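Local coordinates for protein endoglucanase (Humicola insolens, PDB 1DYS) that hydrolyses internal beta-1,4-glucosidic linkages of cellulose as a family 6 endoglucanase, contributing to the recycling of plant biomass, at residues K20-Q23 / T24-A27; N114-V117 / N118-Q122; T196-E199 / V200-L204. One frame throughout, in Å; residues are numbered along the deposited sequence.

Overall arrangement
All three contacts lie within single helices around the parallel beta-sheet of the catalytic domain, and no two share a helix. Interaction 1, on helix 15-29, and interaction 3, on helix 190-207, stand on opposite sides of the chain's centre, with their own centres about 42 Å apart. Interaction 2, on helix 108-126, is closer to interaction 3, at about 23 Å between centres. Interaction 3 is the most buried and relies on regular backbone bonds with a threonine added. Interaction 2 pairs aromatic rings against the sheet and waters on its outer side, around a proline kink. Interaction 1, partly buried, sets a long ion pair beside an ordinary helical turn.

Interaction 1: residues K20-Q23 / T24-A27; sequences KLDQ and TRQA
Two successive turns of helix 15-29 meet here, on the outside of the family 6 catalytic domain, where D22 and R25 lie side by side and point the same way. D22 OD1 is 3.8 Å from R25 NE, a long salt bridge, and it comes to the guanidinium at its edge, near its plane. The carboxylate and guanidinium planes are 35° apart. R25 starts with CG roughly opposite the backbone N (chi1 -153°) and bends at chi3 (68°), which carries NE back alongside the acid. D22 OD1 also takes a hydrogen bond from Q44 of helix 34-46, so the acid links two helices.

The backbone supplies the regular frame: R25 N bonds to L21 O at 2.9 Å, Q26 N to D22 O at 2.7 Å and A27 N to Q23 O at 2.9 Å. On the buried side, L21 CD2 rests 3.8 Å from T24 OG1. Leucine suits this place because it also packs on V43 and W330, while the small, branched threonine fits against A335 and sends its hydroxyl to D332. K20 reaches the other way and forms a salt bridge with E314, a probable substrate-binding residue.

With Q44 sharing OD1, the long D22–R25 pair probably acts mainly through electrostatic attraction, and the main-chain bonds provide the directional hold between the turns.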
loop_
_atom_site.group_PDB
_atom_site.type_symbol
_atom_site.label_atom_id
_atom_site.label_comp_id
_atom_site.label_asym_id
_atom_site.label_seq_id
_atom_site.Cartn_x
_atom_site.Cartn_y
_atom_site.Cartn_z
ATOM N N LYS A 20 -16.912 -1.789 -8.286
ATOM C CA LYS A 20 -16.858 -0.972 -7.085
ATOM C C LYS A 20 -17.928 0.117 -7.085
ATOM O O LYS A 20 -18.525 0.424 -6.050
ATOM C CB LYS A 20 -15.472 -0.333 -6.953
ATOM C CG LYS A 20 -14.371 -1.400 -6.830
ATOM C CD LYS A 20 -13.081 -0.644 -6.593
ATOM C CE LYS A 20 -11.831 -1.365 -6.969
ATOM N NZ LYS A 20 -10.626 -0.600 -6.544
ATOM N N LEU A 21 -18.252 0.658 -8.239
ATOM C CA LEU A 21 -19.282 1.671 -8.399
ATOM C C LEU A 21 -20.681 1.156 -8.080
ATOM O O LEU A 21 -21.567 1.979 -7.851
ATOM C CB LEU A 21 -19.299 2.211 -9.841
ATOM C CG LEU A 21 -18.193 3.237 -10.044
ATOM C CD1 LEU A 21 -17.978 3.539 -11.535
ATOM C CD2 LEU A 21 -18.451 4.547 -9.299
ATOM N N ASP A 22 -20.848 -0.164 -8.141
ATOM C CA ASP A 22 -22.169 -0.689 -7.743
ATOM C C ASP A 22 -22.539 -0.218 -6.347
ATOM O O ASP A 22 -23.698 0.133 -6.076
ATOM C CB ASP A 22 -22.236 -2.211 -7.839
ATOM C CG ASP A 22 -23.583 -2.638 -8.392
ATOM O OD1 ASP A 22 -23.887 -2.178 -9.512
ATOM O OD2 ASP A 22 -24.307 -3.404 -7.702
ATOM N N GLN A 23 -21.563 -0.122 -5.426
ATOM C CA GLN A 23 -21.852 0.396 -4.092
ATOM C C GLN A 23 -22.436 1.794 -4.189
ATOM O O GLN A 23 -23.392 2.143 -3.483
ATOM C CB GLN A 23 -20.567 0.447 -3.248
ATOM C CG GLN A 23 -20.811 1.017 -1.856
ATOM C CD GLN A 23 -19.629 0.833 -0.926
ATOM O OE1 GLN A 23 -19.709 1.225 0.246
ATOM N NE2 GLN A 23 -18.535 0.255 -1.389
ATOM N N THR A 24 -21.881 2.618 -5.103
ATOM C CA THR A 24 -22.362 3.991 -5.246
ATOM C C THR A 24 -23.779 4.019 -5.778
ATOM O O THR A 24 -24.628 4.780 -5.329
ATOM C CB THR A 24 -21.424 4.822 -6.169
ATOM O OG1 THR A 24 -20.066 4.487 -5.816
ATOM C CG2 THR A 24 -21.612 6.308 -5.975
ATOM N N ARG A 25 -24.023 3.236 -6.813
ATOM C CA ARG A 25 -25.343 3.094 -7.394
ATOM C C ARG A 25 -26.308 2.592 -6.326
ATOM O O ARG A 25 -27.346 3.245 -6.235
ATOM C CB ARG A 25 -25.353 2.071 -8.532
ATOM C CG ARG A 25 -26.472 2.376 -9.533
ATOM C CD ARG A 25 -26.448 1.197 -10.560
ATOM N NE ARG A 25 -26.905 0.075 -9.730
ATOM C CZ ARG A 25 -28.226 -0.052 -9.530
ATOM N NH1 ARG A 25 -29.159 0.708 -10.088
ATOM N NH2 ARG A 25 -28.540 -1.016 -8.700
ATOM N N GLN A 26 -25.935 1.572 -5.554
ATOM C CA GLN A 26 -26.824 1.180 -4.447
ATOM C C GLN A 26 -27.081 2.302 -3.452
ATOM O O GLN A 26 -28.224 2.484 -2.987
ATOM C CB GLN A 26 -26.167 0.001 -3.697
ATOM C CG GLN A 26 -26.151 -1.276 -4.549
ATOM C CD GLN A 26 -25.221 -2.326 -3.984
ATOM O OE1 GLN A 26 -24.804 -3.292 -4.625
ATOM N NE2 GLN A 26 -24.810 -2.197 -2.727
ATOM N N ALA A 27 -26.088 3.103 -3.063
ATOM C CA ALA A 27 -26.256 4.184 -2.097
ATOM C C ALA A 27 -27.254 5.223 -2.572
ATOM O O ALA A 27 -28.180 5.627 -1.848
ATOM C CB ALA A 27 -24.915 4.832 -1.752
#

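Interaction 2: residues N114-V117 / N118-Q122; sequences NEYV and NPFAQ
The amide nitrogen of N118, ND2, gives hydrogen bonds to two waters that lead back to N114, one turn earlier on helix 108-126. Water 1 lies 3.0 Å from N118 ND2 and donates to N114 O, and water 2 accepts from the same nitrogen and donates to N114 OD1 at 3.0 Å. The two side chains run alongside each other with their amide planes 59° apart. At the other end of its amide, N118 OD1 bonds to Y165 of helix 150-169, which fixes which way round the group sits.

P119 follows directly. Its nitrogen has no hydrogen to give to the turn before, and the helix is kinked there after a wider pi-type turn at 114-117. The ring fits in among the preceding carbonyls, with CD 3.3 Å from Y116 O and CG 3.3 Å from E115 O. Regular bonding resumes at once, with F120 N to Y116 O at 3.1 Å and A121 N to V117 O at 2.8 Å.

On the side facing the sheet, Y116 and F120 form an offset edge-to-face pair: the edge of F120 is turned toward the face of Y116, with planes at 69° and centroids 5.8 Å apart. Y116 CG is anti to the backbone N (chi1 179°), which swings its ring onto L85 of strand 79-85, while OH bonds to I53 O and Y86 N.

Water thus bridges the outer face where proline interrupts the backbone pattern, while the tyrosine's hydroxyl, held by I53 O and Y86 N, stays bonded beside the F120 ring and the leucines of strand 79-85.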
loop_
_atom_site.group_PDB
_atom_site.type_symbol
_atom_site.label_atom_id
_atom_site.label_comp_id
_atom_site.label_asym_id
_atom_site.label_seq_id
_atom_site.Cartn_x
_atom_site.Cartn_y
_atom_site.Cartn_z
ATOM N N ASN A 114 13.020 -7.568 -15.148
ATOM C CA ASN A 114 12.741 -8.983 -15.316
ATOM C C ASN A 114 11.444 -9.469 -14.719
ATOM O O ASN A 114 10.854 -10.389 -15.312
ATOM C CB ASN A 114 13.939 -9.774 -14.708
ATOM C CG ASN A 114 15.220 -9.322 -15.415
ATOM O OD1 ASN A 114 15.254 -9.190 -16.631
ATOM N ND2 ASN A 114 16.288 -9.042 -14.683
ATOM N N GLU A 115 10.978 -8.900 -13.631
ATOM C CA GLU A 115 9.763 -9.381 -12.996
ATOM C C GLU A 115 8.541 -8.499 -13.306
ATOM O O GLU A 115 7.453 -9.008 -12.992
ATOM C CB GLU A 115 9.966 -9.442 -11.470
ATOM C CG GLU A 115 10.947 -10.519 -11.023
ATOM C CD GLU A 115 11.037 -10.632 -9.507
ATOM O OE1 GLU A 115 10.038 -10.954 -8.823
ATOM O OE2 GLU A 115 12.107 -10.333 -8.949
ATOM N N TYR A 116 8.780 -7.304 -13.865
ATOM C CA TYR A 116 7.617 -6.440 -14.132
ATOM C C TYR A 116 7.526 -6.041 -15.609
ATOM O O TYR A 116 6.520 -6.474 -16.192
ATOM C CB TYR A 116 7.606 -5.259 -13.160
ATOM C CG TYR A 116 6.449 -4.309 -13.406
ATOM C CD1 TYR A 116 5.168 -4.598 -12.949
ATOM C CD2 TYR A 116 6.641 -3.157 -14.142
ATOM C CE1 TYR A 116 4.095 -3.743 -13.202
ATOM C CE2 TYR A 116 5.568 -2.285 -14.410
ATOM C CZ TYR A 116 4.323 -2.585 -13.918
ATOM O OH TYR A 116 3.250 -1.744 -14.169
ATOM N N VAL A 117 8.536 -5.387 -16.176
ATOM C CA VAL A 117 8.410 -5.039 -17.596
ATOM C C VAL A 117 8.360 -6.273 -18.498
ATOM O O VAL A 117 7.462 -6.358 -19.350
ATOM C CB VAL A 117 9.544 -4.078 -18.004
ATOM C CG1 VAL A 117 9.517 -3.760 -19.470
ATOM C CG2 VAL A 117 9.396 -2.771 -17.187
ATOM N N ASN A 118 9.244 -7.264 -18.302
ATOM C CA ASN A 118 9.184 -8.401 -19.241
ATOM C C ASN A 118 7.846 -9.064 -19.327
ATOM O O ASN A 118 7.294 -9.221 -20.438
ATOM C CB ASN A 118 10.334 -9.366 -18.971
ATOM C CG ASN A 118 11.649 -8.713 -19.339
ATOM O OD1 ASN A 118 11.835 -7.640 -19.902
ATOM N ND2 ASN A 118 12.720 -9.446 -18.965
ATOM N N PRO A 119 7.235 -9.429 -18.235
ATOM C CA PRO A 119 5.945 -10.091 -18.197
ATOM C C PRO A 119 4.869 -9.180 -18.775
ATOM O O PRO A 119 3.955 -9.667 -19.454
ATOM C CB PRO A 119 5.642 -10.608 -16.795
ATOM C CG PRO A 119 6.858 -10.182 -16.037
ATOM C CD PRO A 119 7.851 -9.442 -16.897
ATOM N N PHE A 120 4.977 -7.885 -18.513
ATOM C CA PHE A 120 4.045 -6.921 -19.074
ATOM C C PHE A 120 4.110 -6.987 -20.607
ATOM O O PHE A 120 3.069 -7.164 -21.257
ATOM C CB PHE A 120 4.397 -5.511 -18.599
ATOM C CG PHE A 120 3.314 -4.469 -18.655
ATOM C CD1 PHE A 120 2.711 -4.078 -19.845
ATOM C CD2 PHE A 120 2.974 -3.866 -17.447
ATOM C CE1 PHE A 120 1.772 -3.068 -19.801
ATOM C CE2 PHE A 120 2.039 -2.848 -17.392
ATOM C CZ PHE A 120 1.433 -2.483 -18.588
ATOM N N ALA A 121 5.344 -6.950 -21.107
ATOM C CA ALA A 121 5.514 -6.962 -22.569
ATOM C C ALA A 121 5.067 -8.270 -23.189
ATOM O O ALA A 121 4.497 -8.236 -24.288
ATOM C CB ALA A 121 6.947 -6.645 -22.909
ATOM N N GLN A 122 5.316 -9.375 -22.510
ATOM C CA GLN A 122 4.928 -10.688 -23.031
ATOM C C GLN A 122 3.425 -10.739 -23.247
ATOM O O GLN A 122 2.949 -11.196 -24.297
ATOM C CB GLN A 122 5.342 -11.789 -22.037
ATOM C CG GLN A 122 4.879 -13.194 -22.434
ATOM C CD GLN A 122 5.246 -14.200 -21.354
ATOM O OE1 GLN A 122 5.969 -13.922 -20.392
ATOM N NE2 GLN A 122 4.750 -15.426 -21.493
HETATM O O HOH W 1 12.085 -11.901 -17.293
HETATM O O HOH W 2 15.809 -8.563 -19.514
#

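Interaction 3: residues T196-E199 / V200-L204; sequences TAQE and VATIL
Backbone hydrogen bonds of the i to i+4 kind carry this contact, two consecutive turns of the alpha-helix 190-207 that flanks the parallel sheet of the catalytic domain. V200 N reaches T196 O at 3.2 Å, A201 N reaches A197 O at 2.9 Å, and I203 N reaches E199 O at 3.0 Å with an N-H...O angle of 168°.

The apolar side chains match the neighbours they face. V200 lies against I141 and M254, and I203 against I141, M144 and I163, so branched residues fill the junction with helices 140-146, 150-169 and 243-255. The I203 side chain also folds back on the preceding turn, bringing CD1 3.5 Å from E199 O. A201, with only a methyl group, lies against L259.

Charged and polar ends are mostly engaged outside the two turns. The E199 chain bends at chi2 (35°), and its OE2 forms a salt bridge with R156 and accepts a hydrogen bond from Q160, so the buried carboxylate is paired on helix 150-169. Q198 OE1 bonds to R257, while its NE2 stands 3.5 Å from T202 OG1.

One carbonyl oxygen serves two donors of a single residue: Q198 O accepts from T202 N at 2.9 Å and from T202 OG1 at 3.1 Å, the two arriving from opposite faces of its plane, with the hydroxyl 36° out of that plane.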
loop_
_atom_site.group_PDB
_atom_site.type_symbol
_atom_site.label_atom_id
_atom_site.label_comp_id
_atom_site.label_asym_id
_atom_site.label_seq_id
_atom_site.Cartn_x
_atom_site.Cartn_y
_atom_site.Cartn_z
ATOM N N THR A 196 11.454 19.779 -19.106
ATOM C CA THR A 196 10.625 18.592 -19.347
ATOM C C THR A 196 10.923 17.937 -20.678
ATOM O O THR A 196 11.092 16.719 -20.820
ATOM C CB THR A 196 9.126 18.970 -19.288
ATOM O OG1 THR A 196 8.931 19.512 -17.973
ATOM C CG2 THR A 196 8.244 17.755 -19.473
ATOM N N ALA A 197 11.063 18.737 -21.752
ATOM C CA ALA A 197 11.408 18.167 -23.046
ATOM C C ALA A 197 12.778 17.523 -23.083
ATOM O O ALA A 197 12.978 16.534 -23.781
ATOM C CB ALA A 197 11.324 19.251 -24.135
ATOM N N GLN A 198 13.725 18.084 -22.326
ATOM C CA GLN A 198 15.082 17.565 -22.250
ATOM C C GLN A 198 15.071 16.178 -21.605
ATOM O O GLN A 198 15.756 15.253 -22.030
ATOM C CB GLN A 198 15.991 18.525 -21.460
ATOM C CG GLN A 198 17.443 18.014 -21.388
ATOM C CD GLN A 198 17.960 17.925 -22.827
ATOM O OE1 GLN A 198 17.968 18.970 -23.481
ATOM N NE2 GLN A 198 18.326 16.749 -23.316
ATOM N N GLU A 199 14.257 16.072 -20.542
ATOM C CA GLU A 199 14.114 14.776 -19.863
ATOM C C GLU A 199 13.582 13.714 -20.796
ATOM O O GLU A 199 14.088 12.578 -20.812
ATOM C CB GLU A 199 13.228 14.926 -18.634
ATOM C CG GLU A 199 13.613 14.079 -17.437
ATOM C CD GLU A 199 15.090 13.858 -17.216
ATOM O OE1 GLU A 199 15.931 14.750 -17.403
ATOM O OE2 GLU A 199 15.409 12.702 -16.816
ATOM N N VAL A 200 12.539 14.019 -21.576
ATOM C CA VAL A 200 12.011 13.090 -22.561
ATOM C C VAL A 200 13.071 12.767 -23.612
ATOM O O VAL A 200 13.201 11.613 -23.996
ATOM C CB VAL A 200 10.741 13.714 -23.184
ATOM C CG1 VAL A 200 10.249 12.913 -24.355
ATOM C CG2 VAL A 200 9.655 13.874 -22.113
ATOM N N ALA A 201 13.806 13.802 -24.078
ATOM C CA ALA A 201 14.817 13.478 -25.088
ATOM C C ALA A 201 15.848 12.500 -24.503
ATOM O O ALA A 201 16.220 11.555 -25.206
ATOM C CB ALA A 201 15.494 14.691 -25.692
ATOM N N THR A 202 16.339 12.733 -23.305
ATOM C CA THR A 202 17.320 11.848 -22.674
ATOM C C THR A 202 16.785 10.441 -22.510
ATOM O O THR A 202 17.508 9.483 -22.785
ATOM C CB THR A 202 17.738 12.423 -21.314
ATOM O OG1 THR A 202 18.372 13.684 -21.542
ATOM C CG2 THR A 202 18.661 11.489 -20.553
ATOM N N ILE A 203 15.547 10.288 -22.021
ATOM C CA ILE A 203 14.941 8.977 -21.883
ATOM C C ILE A 203 14.780 8.245 -23.200
ATOM O O ILE A 203 14.982 7.022 -23.250
ATOM C CB ILE A 203 13.556 9.065 -21.192
ATOM C CG1 ILE A 203 13.847 9.337 -19.712
ATOM C CG2 ILE A 203 12.684 7.842 -21.391
ATOM C CD1 ILE A 203 12.678 9.930 -18.970
ATOM N N LEU A 204 14.378 8.936 -24.257
ATOM C CA LEU A 204 14.207 8.299 -25.560
ATOM C C LEU A 204 15.545 7.840 -26.134
ATOM O O LEU A 204 15.637 6.760 -26.743
ATOM C CB LEU A 204 13.489 9.260 -26.517
ATOM C CG LEU A 204 11.979 9.377 -26.226
ATOM C CD1 LEU A 204 11.326 10.385 -27.148
ATOM C CD2 LEU A 204 11.316 8.023 -26.413
#